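Quinone oxidoreductase (Thermus thermophilus, PDB 1IZ0) binds NADPH in a Rossmann-type domain and probably uses it to reduce quinones. Local coordinates at residues A[2-7]-A[79-84]; A[271-276]-A[297-302]; A[62-67]-A[102-107]; A[138-143]-A[167-172]; A[125-130]-A[190-195]. All coordinates share one frame; numbering follows the deposited sequence.

The five contacts span both domains. Contacts 1, 2 and 3 belong to the half built on the mixed sheet, contacts 4 and 5 to the Rossmann half; contact 2 also reaches across, V272 touching T140. Contacts 3, 4 and 5 are buried, whereas 1 and 2 are only partly so. Backbone pairing dominates contacts 2 and 5, both parallel strand pairs, while contact 1 has a single bridge reinforced by a carboxylate. Contacts 3 and 4, each setting a helix against another element, have no direct hydrogen bonds between their segments. Contacts 2 and 3 are joined by the salt bridges K297–E62 and R301–E102, and contacts 4 and 5 meet where A142 packs on L194.

Contact 1 (A[2-7]-A[79-84]); sequences KAWVLK and GGLAER
A3 and A82 form a lone backbone bridge, their segments running in opposite directions, with W4 N bonding to L81 O at 2.9 Å and a weak bond at 3.3 Å from E83 N to K2 O. Small methyls suit this closeness: A3 CB touches A82 CB at 3.6 Å. L81 stands at the centre of an inverse gamma turn, closed by A82 N bonding to G80 O, which presents L81 O to W4 N almost end-on. Beside that bond the W4 and L81 side chains meet obliquely through their CB atoms. The indole N-H is taken by another residue, W4 NE1 bonding to F279 O, while L81 packs on V35 and F286.

E83 contributes more than its main chain. Its extended side chain reaches back so that E83 OE1 accepts from K2 N at 2.8 Å, nearly straight at 171°; the donor approaches on the anti side of the carboxylate, 24° out of its plane. K2 places CG between its own N and carbonyl carbon (chi1 58°), which lays the lysine methylenes across the glutamate at about a right angle, K2 CE lying 3.5 Å from E83 CG. A glutamate suits this spot because it is long enough to reach the first amide of the strand, and the lysine offers aliphatic carbons to lie against it. K2 NZ stays 4.5 Å from E83 OE2, too far for a salt bridge, so the carboxylate's direct grip is on a backbone amide and the lysine's charge probably adds only a looser attraction.

Contact 2 (A[271-276]-A[297-302]); sequences PVVGPV and KVVVRL
P275 O receives V299 N at 3.0 Å in a nearly linear bond, one of three backbone bonds joining strand 273-276 in parallel to strand 297-301. Upstream, K297 N donates to V272 O at 2.9 Å, and K297 O takes G274 N at 2.7 Å, at a more bent 146°. Between the bridges V273–K297 and V276–V299 the register slips by one residue, a beta bulge. G274 suits the bulge, because a CB would point at K297 O and collide with the P275 ring; the proline that follows has no N-H to offer.

Around these bonds the side chains are mostly beta-branched valines, as befits strands. V276 sets CG1 anti to its N (chi1 173°), where V276 CG1 meets R301 CB at 3.9 Å, the two side chains lying side by side. V273 CG1 approaches V299 CG2 at 4.2 Å on the same face, and P275 CD comes to 4.3 Å from V298 CG2.

The two charged residues lend carbon to this contact, their charged ends turning away from segment 271-276. K297 bends at chi2 (85°), carrying NZ away to a salt bridge with E62 and a hydrogen bond with N38. R301 pairs through NE with E102, and its NH1 makes a weak salt bridge with the C-terminal carboxylate of L302.

Strand 297-301 thus lies between strand 273-278 and antiparallel strand 27-37, closing the beta-alpha-beta unit that passes through helix 282-288. V273 touches E102 of helix 101-105, while V272 reaches T140 and Q144 on helix 137-148 of the nucleotide-binding half.

Contact 3 (A[62-67]-A[102-107]); sequences EVVGVV and EEAAAF
V64 and E62, on strand 62-67 of the GroES-like half's mixed sheet, face the end of helix 101-105. V64 is the tight point: its CG2 lies 3.4 Å from A105 N and equally close to A105 CA, and 3.8 Å from A104 CB. Alanines suit this stretch, since with only a methyl each they let the strand's valine press against the helix backbone itself.

As the helix unwinds, A105 O comes to 3.2 Å from E62 CD. E62 OE2 is also near A105 O, two acceptors without a bond between them. The carboxylate finds its donors on other atoms: OE2 accepts from V109 N, in helix 108-120, and from a water 2.7 Å from E62 OE2 that also reaches A106 O weakly at 2.9 Å. CG anti to the backbone N (chi1 -164°) and an extended chain carry the carboxylate past A105 to this junction. OE1 holds the salt bridge to K297, whose side chain packs near the NADPH-binding residue A137. Substituting an alanine for E62 would probably leave K297 without its charge partner and V109 N and the water without their carboxylate acceptor. F107 turns its ring away toward F111 and P271.

Contact 4 (A[138-143]-A[167-172]); sequences LGTAAV and LALGAE
V143 CG1 sits over one face of the flat peptide linking G170 to A171, above its N-H end, with A171 N 3.9 Å away. The same methyl meets L169 CB at 3.8 Å, the valine and leucine crossing at about a right angle. CG1 lies anti to the valine's own N (chi1 176°), which points it out from helix 137-148 into this niche.

L169 then extends to T140, L169 CD1 touching T140 CB at 3.6 Å and T140 CG2 at 3.7 Å. T140 turns its hydroxyl back toward the start of its own helix (chi1 52°), bonding with G136 O and A137 O and presenting carbon to the leucine. A threonine suits the place by being polar inward and apolar outward.

G170 ends helix 164-168 in a Schellman motif, its positive phi of 126° calling for glycine, since a CB would jam against L169 O. The reversal brings A171 against V143, and both pack on V153 of strand 152-157. Helix 137-148 is the first of the Rossmann fold, with NADPH-binding A137 at its start. With no hydrogen bond between its segments, the contact depends on shape and apolar surface, the threonine hydroxyl being satisfied by carbonyls at its helix start.

Contact 5 (A[125-130]-A[190-195]); sequences PGEKVL and LDLVLE
D191 reaches from the corner of its chain to the start of strand 128-131. D191 CB lies 3.4 Å from K128 O; CG then passes beside K128 N and E127 OE2. CG stands beside the aspartate's own N, opposite its carbonyl carbon (chi1 -66°), which turns the carboxylate to K128 N. At the tip the oxygens divide: D191 OD2 uses its anti lone pair to accept from K128 N at 2.8 Å, almost straight at 175°, while D191 OD1 lies 4.2 Å from E127 OE2. An aspartate fits because its short side chain can stand in for a backbone acceptor just where the chain turns. With an alanine in place of D191, K128 N would probably lose its acceptor and the corner its side-chain tie, leaving only the backbone bonds to K128 O.

Beyond the corner the strands pair in parallel. K128 O takes two donors, D191 N and L192 N; L192 O then accepts from L130 N, and L130 O from L194 N at 3.0 Å. Leucines and valines fill both faces. V129 CG2 meets L192 CB at 3.9 Å on the face covered by L118 of helix 108-120. On the other, L130 CD1 lies 3.8 Å from V193 CG1, the two side by side.

These are adjacent central strands of the six-stranded Rossmann sheet, and L194 leads toward NADPH-binding I217. E127 has a salt bridge to R213, and K128 NZ bonds to G189 O and W187 O. R213 also touches D191, and its positive charge probably tempers the repulsion between the two carboxylates.

Contact 1 (A[2-7]-A[79-84])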
# COMPACT_ATOMS: atom_id res chain seq x y z
N LYS A 2 -15.39 21.93 -3.79
CA LYS A 2 -16.09 20.71 -4.14
C LYS A 2 -15.43 19.57 -3.36
O LYS A 2 -14.24 19.61 -3.07
CB LYS A 2 -15.99 20.46 -5.66
CG LYS A 2 -14.56 20.38 -6.19
CD LYS A 2 -14.51 20.19 -7.72
CE LYS A 2 -13.06 20.02 -8.22
NZ LYS A 2 -12.94 19.87 -9.70
N ALA A 3 -16.21 18.56 -3.02
CA ALA A 3 -15.67 17.43 -2.27
C ALA A 3 -16.64 16.27 -2.26
O ALA A 3 -17.85 16.46 -2.40
CB ALA A 3 -15.35 17.85 -0.84
N TRP A 4 -16.11 15.07 -2.09
CA TRP A 4 -16.94 13.88 -2.03
C TRP A 4 -17.15 13.53 -0.56
O TRP A 4 -16.20 13.46 0.22
CB TRP A 4 -16.29 12.70 -2.76
CG TRP A 4 -16.33 12.83 -4.25
CD1 TRP A 4 -15.32 13.25 -5.07
CD2 TRP A 4 -17.45 12.55 -5.10
NE1 TRP A 4 -15.74 13.23 -6.38
CE2 TRP A 4 -17.04 12.81 -6.43
CE3 TRP A 4 -18.76 12.09 -4.87
CZ2 TRP A 4 -17.89 12.63 -7.53
CZ3 TRP A 4 -19.61 11.92 -5.97
CH2 TRP A 4 -19.16 12.18 -7.28
N VAL A 5 -18.41 13.33 -0.20
CA VAL A 5 -18.74 13.00 1.18
C VAL A 5 -19.56 11.74 1.25
O VAL A 5 -20.46 11.51 0.43
CB VAL A 5 -19.52 14.15 1.84
CG1 VAL A 5 -19.81 13.81 3.30
CG2 VAL A 5 -18.73 15.44 1.75
N LEU A 6 -19.25 10.90 2.23
CA LEU A 6 -19.96 9.65 2.46
C LEU A 6 -20.82 9.90 3.70
O LEU A 6 -20.29 10.05 4.80
CB LEU A 6 -18.95 8.53 2.69
CG LEU A 6 -19.33 7.03 2.73
CD1 LEU A 6 -19.70 6.64 4.13
CD2 LEU A 6 -20.44 6.74 1.74
N LYS A 7 -22.13 9.99 3.51
CA LYS A 7 -23.04 10.25 4.63
C LYS A 7 -23.51 9.00 5.36
O LYS A 7 -23.97 9.08 6.50
CB LYS A 7 -24.23 11.07 4.14
CG LYS A 7 -23.83 12.48 3.72
CD LYS A 7 -25.00 13.29 3.18
CE LYS A 7 -24.55 14.69 2.82
NZ LYS A 7 -25.65 15.49 2.21
N GLY A 79 -10.52 13.35 4.22
CA GLY A 79 -10.47 14.62 3.51
C GLY A 79 -9.72 14.62 2.19
O GLY A 79 -9.54 15.67 1.58
N GLY A 80 -9.29 13.44 1.74
CA GLY A 80 -8.56 13.36 0.48
C GLY A 80 -9.31 13.82 -0.75
O GLY A 80 -8.83 14.70 -1.48
N LEU A 81 -10.47 13.23 -1.00
CA LEU A 81 -11.28 13.56 -2.17
C LEU A 81 -11.94 14.92 -2.10
O LEU A 81 -13.17 15.04 -2.10
CB LEU A 81 -12.34 12.48 -2.40
CG LEU A 81 -11.79 11.14 -2.88
CD1 LEU A 81 -12.92 10.14 -3.00
CD2 LEU A 81 -11.10 11.33 -4.23
N ALA A 82 -11.11 15.96 -2.04
CA ALA A 82 -11.59 17.33 -1.98
C ALA A 82 -10.56 18.22 -2.65
O ALA A 82 -9.43 17.80 -2.89
CB ALA A 82 -11.80 17.74 -0.53
N GLU A 83 -10.94 19.46 -2.94
CA GLU A 83 -10.03 20.41 -3.58
C GLU A 83 -8.90 20.86 -2.68
O GLU A 83 -7.80 21.14 -3.17
CB GLU A 83 -10.81 21.63 -4.08
CG GLU A 83 -11.55 21.39 -5.36
CD GLU A 83 -12.24 22.63 -5.87
OE1 GLU A 83 -13.22 23.08 -5.23
OE2 GLU A 83 -11.79 23.18 -6.91
N ARG A 84 -9.16 20.94 -1.38
CA ARG A 84 -8.14 21.37 -0.43
C ARG A 84 -8.28 20.59 0.87
O ARG A 84 -9.39 20.22 1.26
CB ARG A 84 -8.27 22.88 -0.15
CG ARG A 84 -7.92 23.75 -1.36
CD ARG A 84 -8.31 25.20 -1.15
NE ARG A 84 -8.04 26.01 -2.34
CZ ARG A 84 -6.82 26.32 -2.78
NH1 ARG A 84 -5.75 25.91 -2.12
NH2 ARG A 84 -6.68 27.06 -3.88

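Contact 2 (A[271-276]-A[297-302])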
# COMPACT_ATOMS: atom_id res chain seq x y z
N PRO A 271 6.80 3.82 -8.33
CA PRO A 271 5.42 3.41 -8.04
C PRO A 271 4.66 3.14 -9.34
O PRO A 271 4.76 3.93 -10.29
CB PRO A 271 4.85 4.61 -7.29
CG PRO A 271 6.07 5.20 -6.62
CD PRO A 271 7.11 5.12 -7.70
N VAL A 272 3.92 2.04 -9.38
CA VAL A 272 3.16 1.70 -10.58
C VAL A 272 1.75 2.29 -10.54
O VAL A 272 0.91 1.89 -9.72
CB VAL A 272 3.03 0.17 -10.73
CG1 VAL A 272 2.34 -0.17 -12.05
CG2 VAL A 272 4.41 -0.47 -10.69
N VAL A 273 1.49 3.24 -11.42
CA VAL A 273 0.17 3.86 -11.50
C VAL A 273 -0.74 2.98 -12.36
O VAL A 273 -0.34 2.53 -13.43
CB VAL A 273 0.23 5.26 -12.15
CG1 VAL A 273 -1.16 5.89 -12.16
CG2 VAL A 273 1.23 6.16 -11.41
N GLY A 274 -1.95 2.73 -11.88
CA GLY A 274 -2.87 1.91 -12.64
C GLY A 274 -3.95 2.77 -13.25
O GLY A 274 -3.66 3.79 -13.88
N PRO A 275 -5.23 2.40 -13.07
CA PRO A 275 -6.33 3.19 -13.64
C PRO A 275 -6.33 4.58 -13.01
O PRO A 275 -6.25 4.71 -11.78
CB PRO A 275 -7.58 2.40 -13.23
CG PRO A 275 -7.08 1.03 -12.90
CD PRO A 275 -5.74 1.29 -12.25
N VAL A 276 -6.41 5.60 -13.85
CA VAL A 276 -6.47 6.97 -13.35
C VAL A 276 -7.85 7.52 -13.67
O VAL A 276 -8.26 7.57 -14.84
CB VAL A 276 -5.39 7.87 -14.00
CG1 VAL A 276 -5.61 9.31 -13.58
CG2 VAL A 276 -4.00 7.41 -13.57
N LYS A 297 -1.70 1.02 -8.80
CA LYS A 297 -2.49 1.88 -7.93
C LYS A 297 -3.65 2.59 -8.61
O LYS A 297 -3.50 3.12 -9.72
CB LYS A 297 -1.58 2.96 -7.33
CG LYS A 297 -2.21 3.78 -6.24
CD LYS A 297 -2.07 3.07 -4.90
CE LYS A 297 -2.38 4.00 -3.74
NZ LYS A 297 -2.07 3.33 -2.45
N VAL A 298 -4.81 2.62 -7.94
CA VAL A 298 -5.97 3.33 -8.47
C VAL A 298 -5.79 4.76 -8.00
O VAL A 298 -5.66 5.02 -6.81
CB VAL A 298 -7.31 2.80 -7.90
CG1 VAL A 298 -8.46 3.67 -8.39
CG2 VAL A 298 -7.53 1.35 -8.32
N VAL A 299 -5.79 5.70 -8.94
CA VAL A 299 -5.58 7.09 -8.60
C VAL A 299 -6.67 8.02 -9.14
O VAL A 299 -7.13 7.86 -10.27
CB VAL A 299 -4.22 7.59 -9.16
CG1 VAL A 299 -4.07 9.09 -8.93
CG2 VAL A 299 -3.08 6.81 -8.50
N VAL A 300 -7.08 8.98 -8.32
CA VAL A 300 -8.07 9.97 -8.73
C VAL A 300 -7.28 11.25 -8.97
O VAL A 300 -6.54 11.72 -8.11
CB VAL A 300 -9.14 10.20 -7.64
CG1 VAL A 300 -10.10 11.28 -8.10
CG2 VAL A 300 -9.90 8.90 -7.37
N ARG A 301 -7.43 11.81 -10.17
CA ARG A 301 -6.72 13.02 -10.56
C ARG A 301 -7.68 14.21 -10.59
O ARG A 301 -8.75 14.12 -11.19
CB ARG A 301 -6.13 12.82 -11.95
CG ARG A 301 -4.68 13.18 -12.12
CD ARG A 301 -4.41 14.66 -11.89
NE ARG A 301 -3.09 15.02 -12.39
CZ ARG A 301 -2.54 16.22 -12.26
NH1 ARG A 301 -3.20 17.18 -11.64
NH2 ARG A 301 -1.34 16.46 -12.77
N LEU A 302 -7.30 15.31 -9.96
CA LEU A 302 -8.15 16.50 -9.95
C LEU A 302 -7.74 17.49 -11.05
O LEU A 302 -8.65 18.13 -11.63
CB LEU A 302 -8.11 17.20 -8.59
CG LEU A 302 -8.90 16.45 -7.51
CD1 LEU A 302 -8.13 15.21 -7.07
CD2 LEU A 302 -9.14 17.36 -6.33
OXT LEU A 302 -6.53 17.62 -11.31

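Contact 3 (A[62-67]-A[102-107])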
# COMPACT_ATOMS: atom_id res chain seq x y z
N GLU A 62 -4.61 9.15 1.11
CA GLU A 62 -3.30 9.29 0.47
C GLU A 62 -3.39 10.43 -0.54
O GLU A 62 -3.90 10.26 -1.64
CB GLU A 62 -2.95 7.98 -0.22
CG GLU A 62 -1.49 7.84 -0.58
CD GLU A 62 -1.13 6.39 -0.87
OE1 GLU A 62 -2.05 5.57 -1.04
OE2 GLU A 62 0.08 6.09 -0.93
N VAL A 63 -2.86 11.58 -0.15
CA VAL A 63 -2.93 12.78 -0.97
C VAL A 63 -1.61 13.32 -1.49
O VAL A 63 -0.55 13.12 -0.89
CB VAL A 63 -3.67 13.89 -0.17
CG1 VAL A 63 -3.43 15.25 -0.78
CG2 VAL A 63 -5.16 13.60 -0.15
N VAL A 64 -1.69 14.01 -2.62
CA VAL A 64 -0.55 14.67 -3.25
C VAL A 64 -1.05 16.05 -3.65
O VAL A 64 -2.12 16.18 -4.26
CB VAL A 64 -0.08 13.91 -4.50
CG1 VAL A 64 0.95 14.73 -5.25
CG2 VAL A 64 0.54 12.59 -4.08
N GLY A 65 -0.29 17.09 -3.31
CA GLY A 65 -0.73 18.43 -3.65
C GLY A 65 0.30 19.52 -3.47
O GLY A 65 1.45 19.26 -3.12
N VAL A 66 -0.13 20.75 -3.68
CA VAL A 66 0.76 21.89 -3.59
C VAL A 66 0.55 22.80 -2.39
O VAL A 66 -0.58 23.09 -1.99
CB VAL A 66 0.66 22.75 -4.87
CG1 VAL A 66 1.56 23.97 -4.76
CG2 VAL A 66 1.05 21.91 -6.08
N VAL A 67 1.66 23.26 -1.82
CA VAL A 67 1.64 24.17 -0.69
C VAL A 67 2.70 25.24 -0.99
O VAL A 67 3.89 24.96 -0.97
CB VAL A 67 2.01 23.47 0.63
CG1 VAL A 67 1.99 24.47 1.78
CG2 VAL A 67 1.03 22.34 0.90
N GLU A 102 0.56 11.63 -10.15
CA GLU A 102 -0.00 10.28 -10.11
C GLU A 102 0.95 9.27 -9.49
O GLU A 102 0.55 8.47 -8.64
CB GLU A 102 -0.40 9.79 -11.51
CG GLU A 102 -1.54 10.56 -12.16
CD GLU A 102 -1.10 11.86 -12.79
OE1 GLU A 102 -1.96 12.55 -13.38
OE2 GLU A 102 0.10 12.19 -12.71
N GLU A 103 2.21 9.28 -9.92
CA GLU A 103 3.19 8.35 -9.38
C GLU A 103 3.41 8.62 -7.90
O GLU A 103 3.58 7.70 -7.10
CB GLU A 103 4.52 8.46 -10.14
CG GLU A 103 5.40 7.22 -9.98
CD GLU A 103 6.68 7.29 -10.79
OE1 GLU A 103 6.62 7.63 -11.99
OE2 GLU A 103 7.76 7.00 -10.22
N ALA A 104 3.40 9.90 -7.52
CA ALA A 104 3.58 10.28 -6.12
C ALA A 104 2.42 9.77 -5.26
O ALA A 104 2.62 9.34 -4.13
CB ALA A 104 3.69 11.81 -5.99
N ALA A 105 1.21 9.80 -5.81
CA ALA A 105 0.03 9.34 -5.08
C ALA A 105 0.03 7.83 -4.83
O ALA A 105 -0.66 7.34 -3.94
CB ALA A 105 -1.23 9.74 -5.83
N ALA A 106 0.80 7.10 -5.62
CA ALA A 106 0.87 5.65 -5.50
C ALA A 106 2.04 5.19 -4.63
O ALA A 106 2.31 3.99 -4.53
CB ALA A 106 0.99 5.03 -6.88
N PHE A 107 2.71 6.14 -3.99
CA PHE A 107 3.88 5.81 -3.18
C PHE A 107 3.75 5.60 -1.66
O PHE A 107 4.10 4.53 -1.16
CB PHE A 107 4.98 6.85 -3.44
CG PHE A 107 6.10 6.82 -2.44
CD1 PHE A 107 6.14 7.73 -1.39
CD2 PHE A 107 7.12 5.88 -2.54
CE1 PHE A 107 7.17 7.70 -0.44
CE2 PHE A 107 8.15 5.83 -1.60
CZ PHE A 107 8.18 6.75 -0.55
O HOH W 1 0.73 3.79 -2.12

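Contact 4 (A[138-143]-A[167-172])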
# COMPACT_ATOMS: atom_id res chain seq x y z
N LEU A 138 0.32 -2.72 -3.71
CA LEU A 138 1.25 -3.17 -2.68
C LEU A 138 2.29 -4.12 -3.28
O LEU A 138 3.49 -3.99 -3.03
CB LEU A 138 0.50 -3.87 -1.56
CG LEU A 138 1.15 -3.89 -0.17
CD1 LEU A 138 0.37 -4.83 0.74
CD2 LEU A 138 2.60 -4.34 -0.26
N GLY A 139 1.81 -5.07 -4.08
CA GLY A 139 2.69 -6.05 -4.69
C GLY A 139 3.85 -5.49 -5.49
O GLY A 139 5.01 -5.83 -5.24
N THR A 140 3.54 -4.63 -6.46
CA THR A 140 4.59 -4.03 -7.29
C THR A 140 5.56 -3.26 -6.42
O THR A 140 6.77 -3.25 -6.68
CB THR A 140 4.00 -3.08 -8.34
OG1 THR A 140 3.13 -2.14 -7.71
CG2 THR A 140 3.22 -3.88 -9.39
N ALA A 141 5.04 -2.60 -5.39
CA ALA A 141 5.88 -1.85 -4.47
C ALA A 141 6.75 -2.83 -3.69
O ALA A 141 7.93 -2.59 -3.49
CB ALA A 141 5.02 -1.04 -3.50
N ALA A 142 6.15 -3.93 -3.24
CA ALA A 142 6.88 -4.93 -2.46
C ALA A 142 8.04 -5.52 -3.22
O ALA A 142 9.14 -5.68 -2.67
CB ALA A 142 5.93 -6.03 -2.01
N VAL A 143 7.82 -5.86 -4.49
CA VAL A 143 8.87 -6.45 -5.30
C VAL A 143 10.05 -5.49 -5.43
O VAL A 143 11.21 -5.89 -5.25
CB VAL A 143 8.36 -6.81 -6.72
CG1 VAL A 143 9.52 -7.33 -7.58
CG2 VAL A 143 7.27 -7.88 -6.62
N LEU A 167 7.73 -9.84 -12.75
CA LEU A 167 8.96 -10.42 -13.30
C LEU A 167 9.82 -9.25 -13.80
O LEU A 167 11.03 -9.20 -13.56
CB LEU A 167 8.59 -11.37 -14.44
CG LEU A 167 9.35 -12.67 -14.74
CD1 LEU A 167 10.06 -12.57 -16.09
CD2 LEU A 167 10.33 -12.99 -13.61
N ALA A 168 9.19 -8.30 -14.47
CA ALA A 168 9.91 -7.14 -14.99
C ALA A 168 10.47 -6.28 -13.86
O ALA A 168 11.56 -5.71 -13.99
CB ALA A 168 8.98 -6.32 -15.86
N LEU A 169 9.75 -6.20 -12.75
CA LEU A 169 10.20 -5.39 -11.63
C LEU A 169 11.41 -5.97 -10.89
O LEU A 169 11.99 -5.30 -10.03
CB LEU A 169 9.05 -5.17 -10.65
CG LEU A 169 7.99 -4.20 -11.19
CD1 LEU A 169 6.71 -4.33 -10.39
CD2 LEU A 169 8.54 -2.78 -11.15
N GLY A 170 11.78 -7.21 -11.22
CA GLY A 170 12.93 -7.82 -10.57
C GLY A 170 12.72 -9.17 -9.91
O GLY A 170 13.67 -9.76 -9.39
N ALA A 171 11.49 -9.69 -9.92
CA ALA A 171 11.25 -10.99 -9.29
C ALA A 171 12.08 -12.07 -9.97
O ALA A 171 12.23 -12.07 -11.19
CB ALA A 171 9.77 -11.35 -9.36
N GLU A 172 12.63 -12.99 -9.17
CA GLU A 172 13.45 -14.10 -9.67
C GLU A 172 12.56 -15.05 -10.47
O GLU A 172 12.97 -15.61 -11.49
CB GLU A 172 14.12 -14.82 -8.49
CG GLU A 172 14.99 -16.02 -8.85
CD GLU A 172 15.84 -16.51 -7.66
OE1 GLU A 172 16.02 -17.74 -7.52
OE2 GLU A 172 16.34 -15.67 -6.88

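Contact 5 (A[125-130]-A[190-195])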
# COMPACT_ATOMS: atom_id res chain seq x y z
N PRO A 125 19.72 -9.49 3.41
CA PRO A 125 20.15 -9.68 2.02
C PRO A 125 20.24 -11.16 1.65
O PRO A 125 20.72 -11.97 2.44
CB PRO A 125 21.51 -8.99 1.98
CG PRO A 125 21.33 -7.86 2.97
CD PRO A 125 20.61 -8.54 4.11
N GLY A 126 19.76 -11.52 0.46
CA GLY A 126 19.81 -12.91 0.03
C GLY A 126 18.64 -13.77 0.48
O GLY A 126 18.48 -14.89 0.01
N GLU A 127 17.80 -13.27 1.39
CA GLU A 127 16.66 -14.05 1.84
C GLU A 127 15.57 -14.16 0.77
O GLU A 127 15.40 -13.27 -0.07
CB GLU A 127 16.09 -13.48 3.15
CG GLU A 127 17.04 -13.69 4.35
CD GLU A 127 16.37 -13.57 5.71
OE1 GLU A 127 15.82 -12.49 6.03
OE2 GLU A 127 16.39 -14.56 6.48
N LYS A 128 14.83 -15.27 0.82
CA LYS A 128 13.77 -15.57 -0.13
C LYS A 128 12.41 -15.08 0.36
O LYS A 128 11.95 -15.46 1.44
CB LYS A 128 13.72 -17.09 -0.36
CG LYS A 128 15.02 -17.65 -0.94
CD LYS A 128 15.09 -19.17 -0.84
CE LYS A 128 15.55 -19.64 0.54
NZ LYS A 128 15.45 -21.13 0.69
N VAL A 129 11.75 -14.24 -0.45
CA VAL A 129 10.46 -13.68 -0.05
C VAL A 129 9.36 -13.87 -1.09
O VAL A 129 9.55 -13.64 -2.28
CB VAL A 129 10.59 -12.17 0.27
CG1 VAL A 129 11.15 -11.42 -0.94
CG2 VAL A 129 9.25 -11.60 0.69
N LEU A 130 8.20 -14.29 -0.62
CA LEU A 130 7.05 -14.49 -1.49
C LEU A 130 6.18 -13.24 -1.43
O LEU A 130 5.81 -12.78 -0.34
CB LEU A 130 6.26 -15.72 -1.04
CG LEU A 130 4.94 -16.13 -1.72
CD1 LEU A 130 3.82 -15.30 -1.17
CD2 LEU A 130 5.05 -15.98 -3.23
N LEU A 190 10.65 -20.75 1.67
CA LEU A 190 10.83 -19.32 1.77
C LEU A 190 11.20 -18.86 3.18
O LEU A 190 10.85 -19.51 4.17
CB LEU A 190 9.55 -18.61 1.32
CG LEU A 190 9.08 -19.06 -0.06
CD1 LEU A 190 7.70 -18.51 -0.33
CD2 LEU A 190 10.07 -18.57 -1.12
N ASP A 191 11.92 -17.75 3.24
CA ASP A 191 12.34 -17.14 4.50
C ASP A 191 11.23 -16.20 4.97
O ASP A 191 10.97 -16.08 6.16
CB ASP A 191 13.63 -16.34 4.30
CG ASP A 191 14.82 -17.22 3.95
OD1 ASP A 191 15.13 -18.13 4.75
OD2 ASP A 191 15.46 -17.01 2.89
N LEU A 192 10.58 -15.54 4.01
CA LEU A 192 9.51 -14.60 4.30
C LEU A 192 8.32 -14.70 3.35
O LEU A 192 8.46 -15.06 2.18
CB LEU A 192 10.03 -13.15 4.22
CG LEU A 192 11.10 -12.62 5.18
CD1 LEU A 192 12.47 -12.99 4.68
CD2 LEU A 192 10.99 -11.11 5.25
N VAL A 193 7.16 -14.35 3.87
CA VAL A 193 5.94 -14.34 3.08
C VAL A 193 5.16 -13.09 3.47
O VAL A 193 4.95 -12.83 4.66
CB VAL A 193 5.05 -15.57 3.36
CG1 VAL A 193 3.71 -15.41 2.65
CG2 VAL A 193 5.75 -16.85 2.88
N LEU A 194 4.78 -12.28 2.48
CA LEU A 194 3.99 -11.08 2.73
C LEU A 194 2.59 -11.51 2.36
O LEU A 194 2.24 -11.58 1.19
CB LEU A 194 4.45 -9.92 1.84
CG LEU A 194 5.87 -9.39 2.09
CD1 LEU A 194 6.16 -8.19 1.18
CD2 LEU A 194 6.03 -8.98 3.55
N GLU A 195 1.80 -11.83 3.39
CA GLU A 195 0.43 -12.30 3.23
C GLU A 195 -0.65 -11.25 3.09
O GLU A 195 -0.90 -10.50 4.03
CB GLU A 195 0.07 -13.18 4.43
CG GLU A 195 0.13 -14.66 4.17
CD GLU A 195 -0.93 -15.11 3.21
OE1 GLU A 195 -2.11 -14.76 3.42
OE2 GLU A 195 -0.60 -15.82 2.25